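Long-range contacts in possible metal-dependent hydrolase (Veillonella parvula, PDB 3RPC), which probably uses two bound zinc ions to hydrolyse a substrate that is not known, as metallo-beta-lactamase superfamily enzymes do: residues I19-F24 and F120-L125; W171-E176 and R212-R216; R237-R241 and V255-G259. One frame throughout, in Å; residues are numbered along the deposited sequence. Where two conformers were deposited one is given.

Contact 1: residues I19-F24 and F120-L125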
loop_
_atom_site.group_PDB
_atom_site.type_symbol
_atom_site.label_atom_id
_atom_site.label_comp_id
_atom_site.label_asym_id
_atom_site.label_seq_id
_atom_site.Cartn_x
_atom_site.Cartn_y
_atom_site.Cartn_z
ATOM N N ILE A 19 -17.476 -13.008 -15.558
ATOM C CA ILE A 19 -16.345 -13.816 -15.981
ATOM C C ILE A 19 -16.828 -15.239 -15.825
ATOM O O ILE A 19 -17.204 -15.652 -14.729
ATOM C CB ILE A 19 -15.116 -13.595 -15.094
ATOM C CG1 ILE A 19 -14.664 -12.139 -15.148
ATOM C CG2 ILE A 19 -13.972 -14.506 -15.523
ATOM C CD1 ILE A 19 -13.523 -11.836 -14.174
ATOM N N LYS A 20 -16.851 -15.978 -16.930
ATOM C CA LYS A 20 -17.435 -17.313 -16.928
ATOM C C LYS A 20 -18.901 -17.240 -16.496
ATOM O O LYS A 20 -19.671 -16.466 -17.068
ATOM C CB LYS A 20 -16.608 -18.257 -16.053
ATOM C CG LYS A 20 -15.379 -18.821 -16.780
ATOM C CD LYS A 20 -14.202 -19.058 -15.848
ATOM C CE LYS A 20 -13.120 -19.920 -16.501
ATOM N NZ LYS A 20 -13.013 -19.744 -17.980
ATOM N N ASN A 21 -19.298 -18.022 -15.499
ATOM C CA ASN A 21 -20.678 -17.993 -15.017
ATOM C C ASN A 21 -20.852 -17.151 -13.758
ATOM O O ASN A 21 -21.872 -17.241 -13.079
ATOM C CB ASN A 21 -21.200 -19.409 -14.754
ATOM C CG ASN A 21 -21.195 -20.276 -15.995
ATOM O OD1 ASN A 21 -20.746 -21.422 -15.959
ATOM N ND2 ASN A 21 -21.693 -19.735 -17.101
ATOM N N THR A 22 -19.853 -16.330 -13.444
ATOM C CA THR A 22 -19.915 -15.518 -12.238
ATOM C C THR A 22 -20.051 -14.046 -12.583
ATOM O O THR A 22 -19.252 -13.511 -13.351
ATOM C CB THR A 22 -18.659 -15.717 -11.371
ATOM O OG1 THR A 22 -18.647 -17.058 -10.864
ATOM C CG2 THR A 22 -18.647 -14.737 -10.206
ATOM N N THR A 23 -21.065 -13.394 -12.020
ATOM C CA THR A 23 -21.216 -11.961 -12.211
ATOM C C THR A 23 -21.000 -11.216 -10.895
ATOM O O THR A 23 -21.713 -11.444 -9.923
ATOM C CB THR A 23 -22.592 -11.616 -12.791
ATOM O OG1 THR A 23 -22.705 -12.170 -14.110
ATOM C CG2 THR A 23 -22.788 -10.108 -12.871
ATOM N N PHE A 24 -20.016 -10.320 -10.885
ATOM C CA PHE A 24 -19.721 -9.482 -9.742
ATOM C C PHE A 24 -20.381 -8.123 -9.897
ATOM O O PHE A 24 -20.133 -7.417 -10.881
ATOM C CB PHE A 24 -18.208 -9.246 -9.631
ATOM C CG PHE A 24 -17.399 -10.497 -9.435
ATOM C CD1 PHE A 24 -17.226 -11.037 -8.164
ATOM C CD2 PHE A 24 -16.795 -11.128 -10.513
ATOM C CE1 PHE A 24 -16.467 -12.185 -7.973
ATOM C CE2 PHE A 24 -16.030 -12.283 -10.331
ATOM C CZ PHE A 24 -15.865 -12.806 -9.058
ATOM N N PHE A 120 -12.944 -17.751 -5.912
ATOM C CA PHE A 120 -14.395 -17.804 -5.944
ATOM C C PHE A 120 -14.824 -18.367 -7.282
ATOM O O PHE A 120 -14.617 -17.734 -8.317
ATOM C CB PHE A 120 -14.985 -16.399 -5.752
ATOM C CG PHE A 120 -16.486 -16.377 -5.658
ATOM C CD1 PHE A 120 -17.130 -16.912 -4.551
ATOM C CD2 PHE A 120 -17.258 -15.826 -6.671
ATOM C CE1 PHE A 120 -18.512 -16.901 -4.460
ATOM C CE2 PHE A 120 -18.644 -15.803 -6.582
ATOM C CZ PHE A 120 -19.274 -16.346 -5.478
ATOM N N ASN A 121 -15.396 -19.567 -7.267
ATOM C CA ASN A 121 -15.896 -20.173 -8.493
ATOM C C ASN A 121 -14.871 -20.193 -9.626
ATOM O O ASN A 121 -15.212 -19.959 -10.790
ATOM C CB ASN A 121 -17.182 -19.476 -8.951
ATOM C CG ASN A 121 -18.309 -19.615 -7.951
ATOM O OD1 ASN A 121 -18.330 -20.546 -7.146
ATOM N ND2 ASN A 121 -19.263 -18.691 -8.004
ATOM N N GLY A 122 -13.625 -20.489 -9.278
ATOM C CA GLY A 122 -12.559 -20.618 -10.255
ATOM C C GLY A 122 -11.893 -19.300 -10.598
ATOM O O GLY A 122 -10.950 -19.265 -11.383
ATOM N N ILE A 123 -12.384 -18.215 -10.010
ATOM C CA ILE A 123 -11.832 -16.891 -10.267
ATOM C C ILE A 123 -10.998 -16.448 -9.084
ATOM O O ILE A 123 -11.449 -16.528 -7.936
ATOM C CB ILE A 123 -12.948 -15.862 -10.490
ATOM C CG1 ILE A 123 -13.819 -16.292 -11.669
ATOM C CG2 ILE A 123 -12.357 -14.457 -10.713
ATOM C CD1 ILE A 123 -15.214 -15.757 -11.607
ATOM N N THR A 124 -9.783 -15.983 -9.355
ATOM C CA THR A 124 -8.918 -15.488 -8.294
ATOM C C THR A 124 -9.046 -13.972 -8.198
ATOM O O THR A 124 -8.914 -13.266 -9.199
ATOM C CB THR A 124 -7.444 -15.879 -8.541
ATOM O OG1 THR A 124 -7.344 -17.310 -8.602
ATOM C CG2 THR A 124 -6.567 -15.368 -7.417
ATOM N N LEU A 125 -9.322 -13.482 -6.997
ATOM C CA LEU A 125 -9.425 -12.052 -6.741
ATOM C C LEU A 125 -8.230 -11.644 -5.905
ATOM O O LEU A 125 -8.032 -12.164 -4.811
ATOM C CB LEU A 125 -10.709 -11.707 -5.977
ATOM C CG LEU A 125 -12.062 -11.891 -6.671
ATOM C CD1 LEU A 125 -12.500 -13.346 -6.647
ATOM C CD2 LEU A 125 -13.144 -11.032 -6.016
#

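Contact 2: residues W171-E176 and R212-R216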
loop_
_atom_site.group_PDB
_atom_site.type_symbol
_atom_site.label_atom_id
_atom_site.label_comp_id
_atom_site.label_asym_id
_atom_site.label_seq_id
_atom_site.Cartn_x
_atom_site.Cartn_y
_atom_site.Cartn_z
ATOM N N TRP A 171 -2.186 7.757 -9.153
ATOM C CA TRP A 171 -1.135 6.897 -9.692
ATOM C C TRP A 171 0.019 6.778 -8.701
ATOM O O TRP A 171 0.743 7.737 -8.476
ATOM C CB TRP A 171 -0.621 7.450 -11.017
ATOM C CG TRP A 171 0.171 6.451 -11.778
ATOM C CD1 TRP A 171 1.429 6.007 -11.485
ATOM C CD2 TRP A 171 -0.232 5.773 -12.967
ATOM N NE1 TRP A 171 1.825 5.071 -12.416
ATOM C CE2 TRP A 171 0.827 4.921 -13.344
ATOM C CE3 TRP A 171 -1.381 5.810 -13.759
ATOM C CZ2 TRP A 171 0.766 4.109 -14.476
ATOM C CZ3 TRP A 171 -1.443 5.004 -14.885
ATOM C CH2 TRP A 171 -0.377 4.160 -15.229
ATOM N N THR A 172 0.175 5.602 -8.102
ATOM C CA THR A 172 1.269 5.353 -7.162
ATOM C C THR A 172 2.036 4.107 -7.590
ATOM O O THR A 172 1.690 3.456 -8.578
ATOM C CB THR A 172 0.747 5.083 -5.746
ATOM O OG1 THR A 172 0.071 3.817 -5.726
ATOM C CG2 THR A 172 -0.199 6.181 -5.276
ATOM N N SER A 173 3.073 3.748 -6.835
ATOM C CA SER A 173 3.806 2.530 -7.134
ATOM C C SER A 173 2.951 1.277 -6.975
ATOM O O SER A 173 3.278 0.228 -7.527
ATOM C CB SER A 173 5.058 2.428 -6.262
ATOM O OG SER A 173 5.959 3.480 -6.575
ATOM N N ASP A 174 1.859 1.374 -6.221
ATOM C CA ASP A 174 0.979 0.214 -6.080
ATOM C C ASP A 174 0.341 -0.127 -7.423
ATOM O O ASP A 174 0.104 -1.300 -7.729
ATOM C CB ASP A 174 -0.089 0.459 -5.016
ATOM C CG ASP A 174 0.452 0.296 -3.598
ATOM O OD1 ASP A 174 1.373 -0.522 -3.405
ATOM O OD2 ASP A 174 -0.051 0.972 -2.680
ATOM N N VAL A 175 0.062 0.905 -8.215
ATOM C CA VAL A 175 -0.492 0.725 -9.554
ATOM C C VAL A 175 0.586 0.107 -10.458
ATOM O O VAL A 175 0.322 -0.857 -11.190
ATOM C CB VAL A 175 -0.998 2.073 -10.123
ATOM C CG1 VAL A 175 -1.516 1.912 -11.560
ATOM C CG2 VAL A 175 -2.075 2.649 -9.210
ATOM N N GLU A 176 1.807 0.644 -10.388
ATOM C CA GLU A 176 2.923 0.099 -11.171
ATOM C C GLU A 176 3.161 -1.359 -10.831
ATOM O O GLU A 176 3.423 -2.171 -11.716
ATOM C CB GLU A 176 4.213 0.905 -10.959
ATOM C CG GLU A 176 4.136 2.365 -11.408
ATOM C CD GLU A 176 4.152 2.556 -12.925
ATOM O OE1 GLU A 176 4.220 1.563 -13.690
ATOM O OE2 GLU A 176 4.109 3.727 -13.361
ATOM N N ARG A 212 -1.114 7.806 -19.540
ATOM C CA ARG A 212 0.011 7.048 -18.996
ATOM C C ARG A 212 -0.288 5.560 -19.061
ATOM O O ARG A 212 0.607 4.749 -19.314
ATOM C CB ARG A 212 0.309 7.476 -17.554
ATOM C CG ARG A 212 1.620 6.927 -17.000
ATOM C CD ARG A 212 1.862 7.380 -15.564
ATOM N NE ARG A 212 1.815 8.839 -15.439
ATOM C CZ ARG A 212 0.870 9.492 -14.764
ATOM N NH1 ARG A 212 -0.083 8.818 -14.122
ATOM N NH2 ARG A 212 0.885 10.816 -14.711
HETATM N N MSE A 213 -1.548 5.195 -18.840
HETATM C CA MSE A 213 -1.914 3.783 -18.873
HETATM C C MSE A 213 -1.730 3.189 -20.265
HETATM O O MSE A 213 -1.346 2.022 -20.415
HETATM C CB MSE A 213 -3.365 3.571 -18.413
HETATM C CG MSE A 213 -3.745 2.112 -18.163
HETATM SE SE MSE A 213 -2.745 1.393 -16.644
HETATM C CE MSE A 213 -3.660 2.265 -15.208
ATOM N N VAL A 214 -2.023 3.982 -21.290
ATOM C CA VAL A 214 -1.892 3.518 -22.659
ATOM C C VAL A 214 -0.423 3.282 -23.011
ATOM O O VAL A 214 -0.093 2.336 -23.731
ATOM C CB VAL A 214 -2.542 4.506 -23.645
ATOM C CG1 VAL A 214 -2.152 4.172 -25.075
ATOM C CG2 VAL A 214 -4.069 4.488 -23.473
ATOM N N VAL A 215 0.455 4.130 -22.481
ATOM C CA VAL A 215 1.887 3.943 -22.676
ATOM C C VAL A 215 2.360 2.694 -21.939
ATOM O O VAL A 215 3.122 1.886 -22.483
ATOM C CB VAL A 215 2.685 5.157 -22.186
ATOM C CG1 VAL A 215 4.185 4.869 -22.220
ATOM C CG2 VAL A 215 2.348 6.384 -23.029
ATOM N N ARG A 216 1.901 2.521 -20.705
ATOM C CA ARG A 216 2.374 1.385 -19.912
ATOM C C ARG A 216 1.881 0.047 -20.448
ATOM O O ARG A 216 2.627 -0.931 -20.468
ATOM C CB ARG A 216 1.997 1.531 -18.434
ATOM C CG ARG A 216 2.784 0.611 -17.502
ATOM C CD ARG A 216 4.222 1.091 -17.299
ATOM N NE ARG A 216 4.271 2.289 -16.471
ATOM C CZ ARG A 216 4.466 3.520 -16.933
ATOM N NH1 ARG A 216 4.471 4.545 -16.097
ATOM N NH2 ARG A 216 4.662 3.728 -18.233
#

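Contact 3: residues R237-R241 and V255-G259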
loop_
_atom_site.group_PDB
_atom_site.type_symbol
_atom_site.label_atom_id
_atom_site.label_comp_id
_atom_site.label_asym_id
_atom_site.label_seq_id
_atom_site.Cartn_x
_atom_site.Cartn_y
_atom_site.Cartn_z
ATOM N N ARG A 237 -17.183 12.615 -19.084
ATOM C CA ARG A 237 -17.001 11.780 -20.267
ATOM C C ARG A 237 -16.607 12.633 -21.478
ATOM O O ARG A 237 -15.739 12.241 -22.267
ATOM C CB ARG A 237 -18.278 11.015 -20.596
ATOM C CG ARG A 237 -18.592 9.838 -19.695
ATOM C CD ARG A 237 -19.781 9.123 -20.311
ATOM N NE ARG A 237 -20.118 7.874 -19.646
ATOM C CZ ARG A 237 -20.955 7.765 -18.625
ATOM N NH1 ARG A 237 -21.175 6.565 -18.115
ATOM N NH2 ARG A 237 -21.552 8.840 -18.117
ATOM N N LYS A 238 -17.258 13.783 -21.634
ATOM C CA LYS A 238 -16.959 14.680 -22.753
ATOM C C LYS A 238 -15.478 15.055 -22.717
ATOM O O LYS A 238 -14.798 15.049 -23.752
ATOM C CB LYS A 238 -17.824 15.942 -22.679
ATOM C CG LYS A 238 -19.268 15.755 -23.103
ATOM C CD LYS A 238 -20.061 17.031 -22.847
ATOM C CE LYS A 238 -21.537 16.862 -23.173
ATOM N NZ LYS A 238 -22.329 18.048 -22.732
ATOM N N ASP A 239 -14.976 15.363 -21.521
ATOM C CA ASP A 239 -13.568 15.733 -21.348
ATOM C C ASP A 239 -12.649 14.584 -21.763
ATOM O O ASP A 239 -11.659 14.781 -22.471
ATOM C CB ASP A 239 -13.272 16.111 -19.896
ATOM C CG ASP A 239 -14.061 17.320 -19.420
ATOM O OD1 ASP A 239 -14.601 18.062 -20.266
ATOM O OD2 ASP A 239 -14.123 17.533 -18.188
ATOM N N VAL A 240 -12.976 13.374 -21.328
ATOM C CA VAL A 240 -12.125 12.241 -21.649
ATOM C C VAL A 240 -12.175 11.952 -23.144
ATOM O O VAL A 240 -11.150 11.648 -23.759
ATOM C CB VAL A 240 -12.511 10.994 -20.832
ATOM C CG1 VAL A 240 -11.813 9.755 -21.391
ATOM C CG2 VAL A 240 -12.150 11.198 -19.370
ATOM N N ARG A 241 -13.361 12.060 -23.735
ATOM C CA ARG A 241 -13.495 11.811 -25.170
ATOM C C ARG A 241 -12.650 12.772 -26.014
ATOM O O ARG A 241 -12.006 12.350 -26.986
ATOM C CB ARG A 241 -14.970 11.814 -25.586
ATOM C CG ARG A 241 -15.663 10.566 -25.071
ATOM C CD ARG A 241 -17.156 10.638 -25.192
ATOM N NE ARG A 241 -17.735 9.365 -24.778
ATOM C CZ ARG A 241 -18.961 9.229 -24.287
ATOM N NH1 ARG A 241 -19.740 10.294 -24.142
ATOM N NH2 ARG A 241 -19.399 8.027 -23.935
ATOM N N VAL A 255 -15.109 4.561 -23.235
ATOM C CA VAL A 255 -15.824 5.405 -22.284
ATOM C C VAL A 255 -17.291 4.991 -22.334
ATOM O O VAL A 255 -18.094 5.603 -23.042
ATOM C CB VAL A 255 -15.684 6.898 -22.633
ATOM C CG1 VAL A 255 -16.314 7.762 -21.554
ATOM C CG2 VAL A 255 -14.210 7.264 -22.829
ATOM N N PRO A 256 -17.645 3.925 -21.605
ATOM C CA PRO A 256 -19.009 3.404 -21.769
ATOM C C PRO A 256 -20.071 4.320 -21.184
ATOM O O PRO A 256 -19.845 4.986 -20.176
ATOM C CB PRO A 256 -18.975 2.087 -20.988
ATOM C CG PRO A 256 -17.895 2.321 -19.940
ATOM C CD PRO A 256 -16.840 3.103 -20.688
ATOM N N GLU A 257 -21.236 4.342 -21.826
ATOM C CA GLU A 257 -22.390 5.002 -21.252
ATOM C C GLU A 257 -22.930 4.168 -20.095
ATOM O O GLU A 257 -22.657 2.971 -19.987
ATOM C CB GLU A 257 -23.487 5.156 -22.304
ATOM C CG GLU A 257 -23.082 5.986 -23.511
ATOM C CD GLU A 257 -22.809 7.435 -23.176
ATOM O OE1 GLU A 257 -23.327 7.942 -22.166
ATOM O OE2 GLU A 257 -22.060 8.085 -23.933
ATOM N N ASP A 258 -23.714 4.806 -19.239
ATOM C CA ASP A 258 -24.417 4.074 -18.198
ATOM C C ASP A 258 -25.310 3.045 -18.873
ATOM O O ASP A 258 -26.119 3.405 -19.733
ATOM C CB ASP A 258 -25.269 5.031 -17.367
ATOM C CG ASP A 258 -24.438 5.936 -16.459
ATOM O OD1 ASP A 258 -23.190 5.814 -16.436
ATOM O OD2 ASP A 258 -25.048 6.764 -15.746
ATOM N N GLY A 259 -25.173 1.779 -18.481
ATOM C CA GLY A 259 -25.980 0.699 -19.037
ATOM C C GLY A 259 -25.318 -0.024 -20.201
ATOM O O GLY A 259 -25.806 -1.065 -20.642
HETATM O O HOH W 1 -23.526 9.028 -15.686
#

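Contact 1: residues I19-F24 and F120-L125
I123 is the knob of this contact: its CD1 methyl enters a hollow floored by the backbone carbonyl of I19 and walled by T22 and the ring of F24. The fit is tightest against T22, where I123 CD1 lies 3.5 Å from T22 CB, closer than carbons usually pack; the two side chains meet tip to tip. The same methyl stands 3.8 Å from F24 CE2, approaching the ring obliquely. I123 reaches this far because CG1 points opposite its own carbonyl carbon (chi1 -59°) and CD1 extends it further.

A second bump, the T22 methyl, fits between two rings. T22 CG2 sits near the plane of the F120 ring, 3.8 Å from F120 CE2 at its edge, and at the same time lies above one face of F24, toward the rim. The F24 and F120 side chains run antiparallel past one another, with F24 CE1 3.9 Å from F120 CD2. L125 CD2 meets the same F24 CE1 at 4.0 Å, coming in obliquely. Polar contact is slight: N121 ND2 gives T22 OG1 a weak hydrogen bond of 3.4 Å.

Both segments are hairpin bends, a type II' turn from I19 to T22 and a type I' turn from F120 to I123. The hairpins belong to different sheets, strands 14-19 and 22-26 to one, 117-120 and 123-128 to the other; the contact joins the two sheets of the sandwich at their hairpin ends through apolar side chains. F155 of strand 152-156 packs on F24, I19 and L125, while A67 of strand 67-69 lies against F24 and F120.

Contact 2: residues W171-E176 and R212-R216
The W171 indole is sandwiched between R212 and V175: R212 CD lies over the centre of one face, 3.6 Å from the centroid of the six-membered ring in a CH-pi contact, V175 CG1 lies over the other, and E176 CD is at the edge, in plane. This packs helix 173-182 against helix 207-216, two helices of the metallo-beta-lactamase alpha-beta-beta-alpha fold. The R212 guanidinium makes a cation-pi contact with the five-membered ring, CZ 4.5 Å from its centroid; it stands steeply on the indole, the planes 76° apart, and turns its NH1 edge to the ring. D209 holds that NH1 in a salt bridge. Selenomethionine M213 brings CE to 3.5 Å from W171 CZ3, an apolar contact; its SE, 5.0 Å from the six-membered centroid and oblique, makes the Met-aromatic one. V135 of the second subunit also packs on W171.

E176 and R216 form a side-on, nearly coplanar salt bridge, with R216 NE 2.9 Å from E176 OE1 and R216 NH1 2.9 Å from E176 OE2, each through a syn lone pair. E176 OE2 accepts a second hydrogen bond, from W171 NE1, at 2.8 Å, met from 51° above the carboxylate plane.

Contact 3: residues R237-R241 and V255-G259
R237 and R241, one helical turn apart, both reach from helix 237-246 to the loop 255-259, and charged hydrogen bonds dominate. R237, extended from CG to NE, binds P256 O side-on with two nitrogens, NE and NH1 each 2.9 Å from it; the NH1 bond lies in the carbonyl plane on a lone pair, whereas NE comes from above that plane. NH1 also makes a salt bridge to D258 OD1 at 2.7 Å, from above a carboxylate turned 71° against the guanidinium. With P256 O and D258 OD1 both near the plane of the guanidinium, its rotation is well fixed.

R241 bonds differently: its NH2 serves two acceptors, with a bond of 2.9 Å to V255 O and one of 2.7 Å to E257 OE2, the latter a salt bridge; R241 NH1 adds a weak bond to E257 OE2.

A water connects R237 NH2, 3.1 Å away, with D258 OD2, and D228 holds the same NH2 in a salt bridge.

Apolar contacts centre on V255, whose CG1 lies 3.6 Å from R237 CG and whose CG2 lies 3.7 Å from V240 CG1.

Together the arginines pin to the helix the loop that leaves strand 253-254, at the edge of one sheet, for strand 261-263 at the edge of the other. The arrangement thus ties an outer helix to the crossing between the two sheets of an alpha-beta-beta-alpha sandwich, the metallo-beta-lactamase fold.

The three contacts follow one another along the chain, each closing before the next opens, and none touches another. Their centres lie about 25 Å (1 and 2), 26 Å (1 and 3) and 21 Å (2 and 3) apart. Contact 1 joins hairpins from both sheets of the sandwich. Contact 2 packs two helices together, M213 resting on strands 186-190 and 221-225, and adjoins the second subunit; contact 3 fastens the last helix to the loop that leads to strand 261-263, in the sheet of strands 14-19 and 22-26. Helix 207-216 links contacts 2 and 3, since V240 touches its T207 and I210. The contacts thus join different layers of the fold, and in contact 3 the D258 side chain is about 14 Å from a zinc ion.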